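Local coordinates for protein FMN-dependent nitronate monooxygenase (Shewanella oneidensis, PDB 5LSM) that probably uses its bound flavin mononucleotide to oxidise nitronates such as propionate 3-nitronate with molecular oxygen, a detoxifying reaction, at residues Y113-A118 with L141-S146; I66-F71 with E119-F124; F70-E75 with G134-E139; T6-I11 with G148-S153. One frame throughout, in Å; residues are numbered along the deposited sequence.

Interaction 1: Y113-A118 with L141-S146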
loop_
_atom_site.group_PDB
_atom_site.type_symbol
_atom_site.label_atom_id
_atom_site.label_comp_id
_atom_site.label_asym_id
_atom_site.label_seq_id
_atom_site.Cartn_x
_atom_site.Cartn_y
_atom_site.Cartn_z
ATOM N N TYR A 113 3.748 15.470 -24.014
ATOM C CA TYR A 113 4.083 14.896 -25.318
ATOM C C TYR A 113 3.251 15.550 -26.429
ATOM O O TYR A 113 2.035 15.675 -26.311
ATOM C CB TYR A 113 3.879 13.379 -25.289
ATOM C CG TYR A 113 4.162 12.692 -26.592
ATOM C CD1 TYR A 113 5.462 12.463 -27.013
ATOM C CD2 TYR A 113 3.120 12.203 -27.373
ATOM C CE1 TYR A 113 5.717 11.835 -28.219
ATOM C CE2 TYR A 113 3.362 11.595 -28.579
ATOM C CZ TYR A 113 4.654 11.404 -28.997
ATOM O OH TYR A 113 4.858 10.813 -30.216
ATOM N N SER A 114 3.943 16.035 -27.459
ATOM C CA SER A 114 3.319 16.760 -28.575
ATOM C C SER A 114 3.876 16.289 -29.928
ATOM O O SER A 114 4.791 15.465 -29.983
ATOM C CB SER A 114 3.574 18.257 -28.421
ATOM O OG SER A 114 4.962 18.527 -28.480
ATOM N N LYS A 115 3.331 16.837 -31.010
ATOM C CA LYS A 115 3.900 16.671 -32.344
ATOM C C LYS A 115 5.400 16.976 -32.368
ATOM O O LYS A 115 6.162 16.331 -33.089
ATOM C CB LYS A 115 3.166 17.567 -33.351
ATOM C CG LYS A 115 3.270 17.107 -34.802
ATOM C CD LYS A 115 2.322 15.947 -35.091
ATOM C CE LYS A 115 2.309 15.564 -36.568
ATOM N NZ LYS A 115 3.657 15.188 -37.075
ATOM N N ALA A 116 5.827 17.938 -31.562
ATOM C CA ALA A 116 7.245 18.330 -31.501
ATOM C C ALA A 116 8.167 17.192 -31.072
ATOM O O ALA A 116 9.240 17.009 -31.643
ATOM C CB ALA A 116 7.418 19.513 -30.564
ATOM N N GLN A 117 7.769 16.446 -30.044
ATOM C CA GLN A 117 8.573 15.301 -29.601
ATOM C C GLN A 117 8.444 14.135 -30.576
ATOM O O GLN A 117 9.422 13.457 -30.871
ATOM C CB GLN A 117 8.184 14.860 -28.187
ATOM C CG GLN A 117 8.812 15.706 -27.099
ATOM C CD GLN A 117 7.933 16.845 -26.643
ATOM O OE1 GLN A 117 6.797 17.000 -27.094
ATOM N NE2 GLN A 117 8.453 17.643 -25.728
ATOM N N ALA A 118 7.236 13.921 -31.080
ATOM C CA ALA A 118 7.000 12.956 -32.156
ATOM C C ALA A 118 8.016 13.063 -33.307
ATOM O O ALA A 118 8.503 12.047 -33.806
ATOM C CB ALA A 118 5.592 13.119 -32.698
ATOM N N LEU A 141 -1.068 8.676 -30.946
ATOM C CA LEU A 141 -0.955 7.251 -30.684
ATOM C C LEU A 141 -0.800 6.439 -31.962
ATOM O O LEU A 141 -0.042 5.474 -31.992
ATOM C CB LEU A 141 -2.210 6.774 -29.963
ATOM C CG LEU A 141 -2.023 5.990 -28.678
ATOM C CD1 LEU A 141 -1.011 6.695 -27.788
ATOM C CD2 LEU A 141 -3.369 5.840 -27.966
ATOM N N LEU A 142 -1.602 6.753 -32.979
ATOM C CA LEU A 142 -1.500 6.052 -34.266
ATOM C C LEU A 142 -0.150 6.316 -34.924
ATOM O O LEU A 142 0.493 5.398 -35.456
ATOM C CB LEU A 142 -2.628 6.456 -35.215
ATOM C CG LEU A 142 -4.040 5.976 -34.854
ATOM C CD1 LEU A 142 -5.042 6.502 -35.879
ATOM C CD2 LEU A 142 -4.102 4.456 -34.755
ATOM N N GLU A 143 0.326 7.546 -34.822
ATOM C CA GLU A 143 1.654 7.849 -35.345
ATOM C C GLU A 143 2.710 6.941 -34.728
ATOM O O GLU A 143 3.521 6.372 -35.439
ATOM C CB GLU A 143 2.028 9.311 -35.118
ATOM C CG GLU A 143 3.306 9.713 -35.843
ATOM C CD GLU A 143 3.848 11.058 -35.414
ATOM O OE1 GLU A 143 3.262 11.705 -34.507
ATOM O OE2 GLU A 143 4.851 11.484 -36.023
ATOM N N ILE A 144 2.695 6.826 -33.402
ATOM C CA ILE A 144 3.635 5.978 -32.676
ATOM C C ILE A 144 3.547 4.504 -33.110
ATOM O O ILE A 144 4.568 3.864 -33.355
ATOM C CB ILE A 144 3.435 6.084 -31.132
ATOM C CG1 ILE A 144 3.895 7.450 -30.630
ATOM C CG2 ILE A 144 4.236 5.016 -30.398
ATOM C CD1 ILE A 144 3.257 7.861 -29.324
ATOM N N LYS A 145 2.340 3.964 -33.176
ATOM C CA LYS A 145 2.170 2.541 -33.492
ATOM C C LYS A 145 2.745 2.235 -34.871
ATOM O O LYS A 145 3.150 1.120 -35.140
ATOM C CB LYS A 145 0.692 2.149 -33.477
ATOM C CG LYS A 145 0.010 2.265 -32.124
ATOM C CD LYS A 145 -0.098 0.921 -31.425
ATOM C CE LYS A 145 -0.869 1.032 -30.114
ATOM N NZ LYS A 145 -2.319 0.770 -30.308
ATOM N N SER A 146 2.735 3.236 -35.748
ATOM C CA SER A 146 3.154 3.064 -37.122
ATOM C C SER A 146 4.671 3.103 -37.280
ATOM O O SER A 146 5.182 2.920 -38.380
ATOM C CB SER A 146 2.516 4.138 -37.998
ATOM O OG SER A 146 3.237 5.339 -37.902
#
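The turns carrying Tyr113 and Ala118, at the start of helix 115-124, face Glu143 and Ile144 on helix 138-145, the nearest CA atoms being those of Ala118 and Ile144, 7.8 Å apart. Tyr113, just ahead of the helix, and Ile144 come from opposite directions: Tyr113 OH lies 3.5 Å from Ile144 CD1, and this methyl sits 3.8 Å from Tyr113 CE2, reaching the ring obliquely. With CG anti to the backbone N (chi1 179°), the tyrosine sends its ring across to the other helix. Rings of Phe70 and Phe131 also pack on it, so a serine in its place would probably leave Ile144 CD1 and these two rings facing a gap. Nearer the surface, the extended Glu143 side chain lays its carboxylate against Ala118, OE1 3.3 Å from CB. Lys115, bent at chi2 and chi4, crosses it at about a right angle, yet Lys115 NZ stays 4.0 Å from Glu143 OE2, too far for a salt bridge. A capping box starts helix 115-124: Gln117 OE1 accepts from Ser114 N at 3.0 Å and from Ser114 OG at 2.8 Å, from opposite faces of its amide, while Ser114 OG accepts a weak bond from Ala116 N. No hydrogen bond links the segments; apolar contact holds the buried side, and the lysine probably adds a modest attraction at the exposed one.

Interaction 2: I66-F71 with E119-F124. With FMN (flavin mononucleotide), chain I.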
loop_
_atom_site.group_PDB
_atom_site.type_symbol
_atom_site.label_atom_id
_atom_site.label_comp_id
_atom_site.label_asym_id
_atom_site.label_seq_id
_atom_site.Cartn_x
_atom_site.Cartn_y
_atom_site.Cartn_z
ATOM N N ILE A 66 14.729 -0.435 -26.318
ATOM C CA ILE A 66 14.644 0.570 -25.277
ATOM C C ILE A 66 13.252 1.155 -25.208
ATOM O O ILE A 66 12.465 1.055 -26.152
ATOM C CB ILE A 66 15.631 1.728 -25.516
ATOM C CG1 ILE A 66 15.183 2.572 -26.702
ATOM C CG2 ILE A 66 17.031 1.188 -25.731
ATOM C CD1 ILE A 66 16.256 3.508 -27.194
ATOM N N ASN A 67 13.014 1.852 -24.106
ATOM C CA ASN A 67 11.716 2.388 -23.725
ATOM C C ASN A 67 11.949 3.863 -23.517
ATOM O O ASN A 67 12.836 4.228 -22.771
ATOM C CB ASN A 67 11.275 1.709 -22.422
ATOM C CG ASN A 67 10.166 2.462 -21.677
ATOM O OD1 ASN A 67 9.331 3.158 -22.266
ATOM N ND2 ASN A 67 10.108 2.242 -20.374
ATOM N N VAL A 68 11.285 4.711 -24.298
ATOM C CA VAL A 68 11.357 6.161 -24.059
ATOM C C VAL A 68 10.067 6.631 -23.395
ATOM O O VAL A 68 8.966 6.197 -23.772
ATOM C CB VAL A 68 11.652 6.979 -25.352
ATOM C CG1 VAL A 68 12.814 6.370 -26.104
ATOM C CG2 VAL A 68 10.432 7.049 -26.259
ATOM N N ASN A 69 10.221 7.441 -22.347
ATOM C CA ASN A 69 9.117 7.765 -21.439
ATOM C C ASN A 69 8.717 9.230 -21.549
ATOM O O ASN A 69 9.590 10.106 -21.564
ATOM C CB ASN A 69 9.524 7.459 -19.997
ATOM C CG ASN A 69 8.427 7.765 -19.010
ATOM O OD1 ASN A 69 8.419 8.830 -18.379
ATOM N ND2 ASN A 69 7.429 6.884 -18.949
ATOM N N PHE A 70 7.405 9.487 -21.559
ATOM C CA PHE A 70 6.870 10.841 -21.626
ATOM C C PHE A 70 5.690 11.051 -20.686
ATOM O O PHE A 70 4.953 10.108 -20.377
ATOM C CB PHE A 70 6.405 11.158 -23.048
ATOM C CG PHE A 70 7.518 11.331 -24.013
ATOM C CD1 PHE A 70 8.011 10.245 -24.725
ATOM C CD2 PHE A 70 8.098 12.576 -24.198
ATOM C CE1 PHE A 70 9.053 10.403 -25.623
ATOM C CE2 PHE A 70 9.140 12.742 -25.098
ATOM C CZ PHE A 70 9.626 11.649 -25.803
ATOM N N PHE A 71 5.483 12.314 -20.306
ATOM C CA PHE A 71 4.276 12.740 -19.610
ATOM C C PHE A 71 3.266 13.206 -20.614
ATOM O O PHE A 71 3.588 14.049 -21.446
ATOM C CB PHE A 71 4.559 13.922 -18.685
ATOM C CG PHE A 71 5.387 13.584 -17.503
ATOM C CD1 PHE A 71 5.680 12.260 -17.180
ATOM C CD2 PHE A 71 5.845 14.588 -16.679
ATOM C CE1 PHE A 71 6.449 11.960 -16.067
ATOM C CE2 PHE A 71 6.593 14.289 -15.551
ATOM C CZ PHE A 71 6.898 12.977 -15.252
ATOM N N GLU A 119 8.289 14.280 -33.761
ATOM C CA GLU A 119 9.116 14.457 -34.946
ATOM C C GLU A 119 10.522 13.918 -34.699
ATOM O O GLU A 119 11.075 13.230 -35.558
ATOM C CB GLU A 119 9.157 15.927 -35.390
ATOM N N VAL A 120 11.062 14.176 -33.504
ATOM C CA VAL A 120 12.347 13.606 -33.067
ATOM C C VAL A 120 12.313 12.076 -32.895
ATOM O O VAL A 120 13.202 11.378 -33.362
ATOM C CB VAL A 120 12.814 14.231 -31.738
ATOM C CG1 VAL A 120 14.122 13.607 -31.281
ATOM C CG2 VAL A 120 12.968 15.740 -31.886
ATOM N N LEU A 121 11.296 11.559 -32.218
ATOM C CA LEU A 121 11.175 10.119 -32.014
ATOM C C LEU A 121 11.122 9.366 -33.340
ATOM O O LEU A 121 11.595 8.229 -33.449
ATOM C CB LEU A 121 9.916 9.788 -31.206
ATOM C CG LEU A 121 9.995 9.783 -29.678
ATOM C CD1 LEU A 121 8.801 9.026 -29.097
ATOM C CD2 LEU A 121 11.305 9.174 -29.187
ATOM N N ALA A 122 10.505 9.977 -34.337
ATOM C CA ALA A 122 10.239 9.282 -35.589
ATOM C C ALA A 122 11.540 8.834 -36.247
ATOM O O ALA A 122 11.564 7.820 -36.919
ATOM C CB ALA A 122 9.452 10.175 -36.526
ATOM N N LYS A 123 12.614 9.604 -36.056
ATOM C CA LYS A 123 13.940 9.249 -36.590
ATOM C C LYS A 123 14.501 7.968 -35.957
ATOM O O LYS A 123 15.136 7.168 -36.635
ATOM C CB LYS A 123 14.929 10.409 -36.391
ATOM N N PHE A 124 14.227 7.754 -34.671
ATOM C CA PHE A 124 14.828 6.640 -33.929
ATOM C C PHE A 124 13.940 5.401 -33.841
ATOM O O PHE A 124 14.454 4.288 -33.793
ATOM C CB PHE A 124 15.249 7.098 -32.526
ATOM C CG PHE A 124 16.320 8.143 -32.540
ATOM C CD1 PHE A 124 17.644 7.793 -32.770
ATOM C CD2 PHE A 124 15.994 9.485 -32.463
ATOM C CE1 PHE A 124 18.626 8.760 -32.871
ATOM C CE2 PHE A 124 16.978 10.456 -32.520
ATOM C CZ PHE A 124 18.294 10.095 -32.734
HETATM N N1 FMN I . 7.687 7.143 -14.026
HETATM C C2 FMN I . 7.521 7.751 -15.236
HETATM O O2 FMN I . 6.607 7.355 -16.003
HETATM N N3 FMN I . 8.290 8.786 -15.634
HETATM C C4 FMN I . 9.275 9.271 -14.863
HETATM O O4 FMN I . 9.977 10.232 -15.225
HETATM C C4A FMN I . 9.498 8.662 -13.537
HETATM N N5 FMN I . 10.485 9.092 -12.749
HETATM C C5A FMN I . 10.748 8.503 -11.570
HETATM C C6 FMN I . 11.812 8.996 -10.820
HETATM C C7 FMN I . 12.142 8.426 -9.608
HETATM C C7M FMN I . 13.285 9.018 -8.825
HETATM C C8 FMN I . 11.341 7.274 -9.100
HETATM C C8M FMN I . 11.694 6.658 -7.764
HETATM C C9 FMN I . 10.264 6.776 -9.849
HETATM C C9A FMN I . 9.926 7.354 -11.084
HETATM N N10 FMN I . 8.873 6.872 -11.924
HETATM C C10 FMN I . 8.639 7.533 -13.149
HETATM C "C1'" FMN I . 7.982 5.767 -11.529
HETATM C "C2'" FMN I . 8.546 4.417 -11.937
HETATM O "O2'" FMN I . 8.271 4.200 -13.333
HETATM C "C3'" FMN I . 7.931 3.284 -11.103
HETATM O "O3'" FMN I . 6.510 3.447 -11.044
HETATM C "C4'" FMN I . 8.433 3.227 -9.659
HETATM O "O4'" FMN I . 9.815 3.580 -9.522
HETATM C "C5'" FMN I . 8.190 1.822 -9.130
HETATM O "O5'" FMN I . 8.456 1.735 -7.733
HETATM P P FMN I . 9.921 1.500 -7.111
HETATM O O1P FMN I . 10.693 0.624 -8.074
HETATM O O2P FMN I . 9.615 0.835 -5.794
HETATM O O3P FMN I . 10.440 2.891 -7.012
#
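Leu121 points its two methyls from helix 115-124 at strand 66-71: CD2 meets Val68, while CD1 lies between Val68 and Phe70. Val68 and Leu121 reach toward one another tip to tip, Val68 CG2 lying 3.7 Å from Leu121 CD2. A chi1 of -48° aims CG2 of Val68 at the leucine methyls. Phe70 comes from the direction opposite to Leu121, and its CE1 stands 3.7 Å from Leu121 CD1, which approaches the ring obliquely. Alternation along the strand sends Asn69 and Phe71 to the other side, where the flavin lies. There the amide of Asn69 grips the pyrimidine edge: FMN N3 donates to Asn69 OD1 at 2.7 Å with an N-H...O angle of 139°, and Asn69 ND2 gives a weak bond of 3.1 Å to FMN O2. Because ND2 also bonds to Ser130 OG, the amide is held in the rotation that turns OD1 to N3. A leucine in place of Asn69 would probably leave FMN N3 without its acceptor and Ser130 without the amide partner. Phe71 CE1 lies 3.7 Å from FMN N3, which sits at the edge of the phenyl ring, near its plane. One strand thus faces the helical layer with Val68 and Phe70 and the cofactor with Asn69 and Phe71, the two-sided pattern of a TIM-barrel strand in an FMN enzyme.

Interaction 3: F70-E75 with G134-E139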
loop_
_atom_site.group_PDB
_atom_site.type_symbol
_atom_site.label_atom_id
_atom_site.label_comp_id
_atom_site.label_asym_id
_atom_site.label_seq_id
_atom_site.Cartn_x
_atom_site.Cartn_y
_atom_site.Cartn_z
ATOM N N PHE A 70 7.405 9.487 -21.559
ATOM C CA PHE A 70 6.870 10.841 -21.626
ATOM C C PHE A 70 5.690 11.051 -20.686
ATOM O O PHE A 70 4.953 10.108 -20.377
ATOM C CB PHE A 70 6.405 11.158 -23.048
ATOM C CG PHE A 70 7.518 11.331 -24.013
ATOM C CD1 PHE A 70 8.011 10.245 -24.725
ATOM C CD2 PHE A 70 8.098 12.576 -24.198
ATOM C CE1 PHE A 70 9.053 10.403 -25.623
ATOM C CE2 PHE A 70 9.140 12.742 -25.098
ATOM C CZ PHE A 70 9.626 11.649 -25.803
ATOM N N PHE A 71 5.483 12.314 -20.306
ATOM C CA PHE A 71 4.276 12.740 -19.610
ATOM C C PHE A 71 3.266 13.206 -20.614
ATOM O O PHE A 71 3.588 14.049 -21.446
ATOM C CB PHE A 71 4.559 13.922 -18.685
ATOM C CG PHE A 71 5.387 13.584 -17.503
ATOM C CD1 PHE A 71 5.680 12.260 -17.180
ATOM C CD2 PHE A 71 5.845 14.588 -16.679
ATOM C CE1 PHE A 71 6.449 11.960 -16.067
ATOM C CE2 PHE A 71 6.593 14.289 -15.551
ATOM C CZ PHE A 71 6.898 12.977 -15.252
ATOM N N CYS A 72 2.021 12.766 -20.453
ATOM C CA CYS A 72 0.910 13.295 -21.248
ATOM C C CYS A 72 -0.251 13.715 -20.329
ATOM O O CYS A 72 -1.351 13.165 -20.367
ATOM C CB CYS A 72 0.451 12.256 -22.257
ATOM S SG CYS A 72 -0.020 10.722 -21.464
ATOM N N HIS A 73 0.048 14.681 -19.478
ATOM C CA HIS A 73 -0.925 15.298 -18.599
ATOM C C HIS A 73 -1.600 16.451 -19.340
ATOM O O HIS A 73 -1.066 16.974 -20.329
ATOM C CB HIS A 73 -0.226 15.846 -17.350
ATOM C CG HIS A 73 0.861 16.841 -17.647
ATOM N ND1 HIS A 73 2.102 16.474 -18.126
ATOM C CD2 HIS A 73 0.900 18.187 -17.503
ATOM C CE1 HIS A 73 2.846 17.552 -18.296
ATOM N NE2 HIS A 73 2.145 18.603 -17.905
ATOM N N ARG A 74 -2.748 16.872 -18.825
ATOM C CA ARG A 74 -3.352 18.110 -19.253
ATOM C C ARG A 74 -2.596 19.271 -18.619
ATOM O O ARG A 74 -2.250 19.226 -17.438
ATOM C CB ARG A 74 -4.823 18.134 -18.867
ATOM C CG ARG A 74 -5.592 16.903 -19.340
ATOM C CD ARG A 74 -7.019 17.243 -19.747
ATOM N NE ARG A 74 -7.859 17.601 -18.601
ATOM C CZ ARG A 74 -8.354 16.730 -17.723
ATOM N NH1 ARG A 74 -8.088 15.429 -17.826
ATOM N NH2 ARG A 74 -9.121 17.162 -16.729
ATOM N N GLU A 75 -2.234 20.255 -19.437
ATOM C CA GLU A 75 -1.680 21.493 -18.929
ATOM C C GLU A 75 -2.690 22.143 -17.995
ATOM O O GLU A 75 -3.895 21.968 -18.181
ATOM C CB GLU A 75 -1.314 22.434 -20.073
ATOM C CG GLU A 75 -0.140 21.936 -20.906
ATOM C CD GLU A 75 0.464 23.011 -21.784
ATOM O OE1 GLU A 75 1.584 22.797 -22.299
ATOM O OE2 GLU A 75 -0.187 24.060 -21.981
ATOM N N GLY A 134 -1.688 8.584 -18.231
ATOM C CA GLY A 134 -2.633 8.171 -19.287
ATOM C C GLY A 134 -2.010 8.034 -20.678
ATOM O O GLY A 134 -0.959 7.436 -20.850
ATOM N N LEU A 135 -2.690 8.568 -21.676
ATOM C CA LEU A 135 -2.256 8.452 -23.048
ATOM C C LEU A 135 -2.469 9.755 -23.793
ATOM O O LEU A 135 -3.369 10.520 -23.465
ATOM C CB LEU A 135 -3.034 7.338 -23.749
ATOM C CG LEU A 135 -2.774 5.917 -23.256
ATOM C CD1 LEU A 135 -3.793 4.969 -23.868
ATOM C CD2 LEU A 135 -1.352 5.481 -23.595
ATOM N N PRO A 136 -1.668 9.992 -24.834
ATOM C CA PRO A 136 -1.934 11.110 -25.747
ATOM C C PRO A 136 -3.149 10.883 -26.694
ATOM O O PRO A 136 -3.769 9.796 -26.681
ATOM C CB PRO A 136 -0.630 11.221 -26.534
ATOM C CG PRO A 136 -0.057 9.839 -26.521
ATOM C CD PRO A 136 -0.516 9.169 -25.256
ATOM N N ASP A 137 -3.491 11.907 -27.486
ATOM C CA ASP A 137 -4.628 11.836 -28.448
ATOM C C ASP A 137 -4.459 10.692 -29.441
ATOM O O ASP A 137 -3.340 10.298 -29.753
ATOM C CB ASP A 137 -4.772 13.149 -29.233
ATOM N N GLU A 138 -5.565 10.212 -29.996
ATOM C CA GLU A 138 -5.519 9.028 -30.847
ATOM C C GLU A 138 -4.534 9.163 -32.012
ATOM O O GLU A 138 -3.818 8.192 -32.339
ATOM C CB GLU A 138 -6.910 8.628 -31.357
ATOM C CG GLU A 138 -7.048 7.119 -31.552
ATOM C CD GLU A 138 -8.010 6.747 -32.662
ATOM O OE1 GLU A 138 -9.174 7.195 -32.614
ATOM O OE2 GLU A 138 -7.609 5.982 -33.566
ATOM N N GLU A 139 -4.439 10.371 -32.569
ATOM C CA GLU A 139 -3.587 10.626 -33.740
ATOM C C GLU A 139 -2.115 10.441 -33.395
ATOM O O GLU A 139 -1.383 9.741 -34.103
ATOM C CB GLU A 139 -3.809 12.041 -34.280
ATOM C CG GLU A 139 -5.194 12.250 -34.868
ATOM C CD GLU A 139 -5.632 13.703 -34.845
ATOM O OE1 GLU A 139 -5.695 14.293 -33.740
ATOM O OE2 GLU A 139 -5.924 14.250 -35.932
#
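Cys72 makes the contact, mainly through its sulfur, which meets main-chain atoms first. Cys72 SG lies 3.4 Å from Gly134 C and an equal 3.4 Å from Leu135 N, over the peptide bond that joins these two residues, and 3.8 Å from Pro136 N. The thiol occupies the position between its own backbone N and carbonyl carbon (chi1 57°), and from there it reaches the loop that leads into helix 138-145. The backbones are close as well, the CA atoms of Cys72 and Pro136 being 5.8 Å apart.

Apolar contact is slighter. Pro136 offers the CD corner of its ring, 4.1 Å from Cys72 SG. Phe131, on strand 128-132, which leads into 134-139, touches the side chains of both Cys72 and Pro136.

Hydrogen bonds across the contact are absent; polar ties run to other parts of the chain. Gly134 O accepts from Ser153 OG, Pro136 O from Arg167 NH1, and the Cys72 backbone bonds to His132. The evidence therefore describes a van der Waals junction between loops at the C-terminal ends of two parallel strands, in which a compact, weakly polar thiol rests on a peptide whose carbonyl is bonded elsewhere.

Interaction 4: T6-I11 with G148-S153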
loop_
_atom_site.group_PDB
_atom_site.type_symbol
_atom_site.label_atom_id
_atom_site.label_comp_id
_atom_site.label_asym_id
_atom_site.label_seq_id
_atom_site.Cartn_x
_atom_site.Cartn_y
_atom_site.Cartn_z
ATOM N N THR A 6 8.587 -10.639 -22.981
ATOM C CA THR A 6 9.918 -10.880 -23.533
ATOM C C THR A 6 9.858 -11.092 -25.060
ATOM O O THR A 6 10.594 -10.439 -25.811
ATOM C CB THR A 6 10.663 -12.044 -22.832
ATOM O OG1 THR A 6 9.912 -13.255 -22.928
ATOM C CG2 THR A 6 10.900 -11.723 -21.357
ATOM N N ARG A 7 8.905 -11.897 -25.522
ATOM C CA ARG A 7 8.672 -12.055 -26.969
ATOM C C ARG A 7 8.186 -10.740 -27.606
ATOM O O ARG A 7 8.820 -10.237 -28.530
ATOM C CB ARG A 7 7.683 -13.197 -27.256
ATOM N N LEU A 8 7.142 -10.130 -27.043
ATOM C CA LEU A 8 6.572 -8.892 -27.609
ATOM C C LEU A 8 7.581 -7.732 -27.689
ATOM O O LEU A 8 7.485 -6.894 -28.582
ATOM C CB LEU A 8 5.312 -8.452 -26.838
ATOM C CG LEU A 8 4.563 -7.253 -27.447
ATOM C CD1 LEU A 8 3.757 -7.666 -28.673
ATOM C CD2 LEU A 8 3.664 -6.547 -26.442
ATOM N N PHE A 9 8.507 -7.658 -26.738
ATOM C CA PHE A 9 9.443 -6.536 -26.670
ATOM C C PHE A 9 10.768 -6.919 -27.326
ATOM O O PHE A 9 11.648 -6.066 -27.503
ATOM C CB PHE A 9 9.743 -6.156 -25.210
ATOM C CG PHE A 9 8.648 -5.380 -24.509
ATOM C CD1 PHE A 9 7.646 -4.725 -25.210
ATOM C CD2 PHE A 9 8.704 -5.212 -23.130
ATOM C CE1 PHE A 9 6.668 -4.002 -24.548
ATOM C CE2 PHE A 9 7.746 -4.461 -22.463
ATOM C CZ PHE A 9 6.731 -3.848 -23.176
ATOM N N GLY A 10 10.957 -8.218 -27.556
ATOM C CA GLY A 10 12.218 -8.734 -28.056
ATOM C C GLY A 10 13.383 -8.586 -27.083
ATOM O O GLY A 10 14.476 -8.234 -27.497
ATOM N N ILE A 11 13.158 -8.898 -25.803
ATOM C CA ILE A 11 14.210 -8.817 -24.771
ATOM C C ILE A 11 14.400 -10.160 -24.084
ATOM O O ILE A 11 13.520 -11.030 -24.133
ATOM C CB ILE A 11 13.910 -7.769 -23.678
ATOM C CG1 ILE A 11 12.539 -8.006 -23.052
ATOM C CG2 ILE A 11 13.985 -6.366 -24.249
ATOM C CD1 ILE A 11 12.202 -7.026 -21.947
ATOM N N GLY A 148 6.152 0.838 -35.430
ATOM C CA GLY A 148 6.390 -0.485 -34.856
ATOM C C GLY A 148 6.432 -0.495 -33.333
ATOM O O GLY A 148 6.476 -1.566 -32.721
ATOM N N SER A 149 6.414 0.695 -32.723
ATOM C CA SER A 149 6.589 0.849 -31.280
ATOM C C SER A 149 5.426 0.227 -30.539
ATOM O O SER A 149 4.285 0.351 -30.958
ATOM C CB SER A 149 6.667 2.315 -30.912
ATOM O OG SER A 149 7.668 2.968 -31.658
ATOM N N LYS A 150 5.727 -0.513 -29.483
ATOM C CA LYS A 150 4.700 -0.917 -28.539
ATOM C C LYS A 150 4.460 0.236 -27.609
ATOM O O LYS A 150 5.394 0.944 -27.232
ATOM C CB LYS A 150 5.146 -2.134 -27.721
ATOM C CG LYS A 150 5.578 -3.316 -28.554
ATOM C CD LYS A 150 4.442 -3.837 -29.416
ATOM C CE LYS A 150 4.941 -4.900 -30.390
ATOM N NZ LYS A 150 5.971 -4.322 -31.309
ATOM N N VAL A 151 3.215 0.401 -27.204
ATOM C CA VAL A 151 2.848 1.474 -26.299
ATOM C C VAL A 151 2.399 0.908 -24.963
ATOM O O VAL A 151 1.486 0.068 -24.914
ATOM C CB VAL A 151 1.725 2.324 -26.895
ATOM C CG1 VAL A 151 1.138 3.260 -25.851
ATOM C CG2 VAL A 151 2.245 3.118 -28.082
ATOM N N ILE A 152 3.007 1.406 -23.888
ATOM C CA ILE A 152 2.583 1.079 -22.527
ATOM C C ILE A 152 2.297 2.334 -21.679
ATOM O O ILE A 152 2.803 3.420 -21.975
ATOM C CB ILE A 152 3.639 0.223 -21.804
ATOM C CG1 ILE A 152 4.917 1.019 -21.570
ATOM C CG2 ILE A 152 3.953 -1.024 -22.602
ATOM C CD1 ILE A 152 5.938 0.266 -20.751
ATOM N N SER A 153 1.475 2.172 -20.633
ATOM C CA SER A 153 1.132 3.282 -19.736
ATOM C C SER A 153 0.806 2.785 -18.347
ATOM O O SER A 153 0.671 1.579 -18.128
ATOM C CB SER A 153 -0.040 4.095 -20.267
ATOM O OG SER A 153 -0.393 5.123 -19.341
#
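Phe9 of helix 4-9 turns its ring edge toward strand 150-155, and the buried part of the contact is built there. Its CE1 lies 4.0 Å from Lys150 CB and its CZ 4.0 Å from Ile152 CG2, both carbons standing near the plane of the ring. Ile152 meets the phenyl at about a right angle, whereas the lysine chain passes it obliquely. With CG anti to the carbonyl carbon (chi1 -76°), Phe9 carries the ring forward to the two alternate strand residues that face the helix. Val128, on the neighbouring strand, also touches this ring, so the helix end spans adjacent strands.

The outer part rests on aliphatic carbons that remain partly exposed. Leu8 CD1 approaches Lys150 CE to 3.5 Å, shorter than either contact of the ring, and Leu8 CG stands 3.8 Å from the same CE. The lysine bends at chi2 and chi4, which brings its ammonium back to its own segment: Lys150 NZ bonds to Gly148 O at 3.1 Å, with a C=O...N angle of 168°. The charge is thus directed at a carbonyl while the methylenes face Leu8. Beside the contact, at its exposed margin, Gly148 ends the preceding helix in a Schellman motif.

Ile152 is about 5 Å from Gln236 of the FMN site, measured between side chains, but the helix itself approaches from the other end of the strand. A short N-terminal helix set against the start of inner strands in this way is consistent with a plug closing the N-terminal end of a TIM barrel.

The segments come from one TIM-barrel domain, and three of the interactions involve its parallel sheet directly. Interactions 1 and 2 lie with centres about 8 Å apart and share helix 115-124; interactions 1 and 3 share helix 138-145, and interactions 2 and 3 share strand 66-71, with Phe70 and Phe71 common to both. A probable hydrogen bond from Tyr113 N to Phe71 O, 2.9 Å long, ties interaction 1 to strand 66-71. Interaction 4 spans the longest sequence separation, from residues 6-11 to 148-153, enclosing the others along the chain; its centre is about 19 Å from that of interaction 3. Together they pack outer helices on the barrel strands, interaction 3 at their C-terminal ends and interaction 4 near their N-terminal ends.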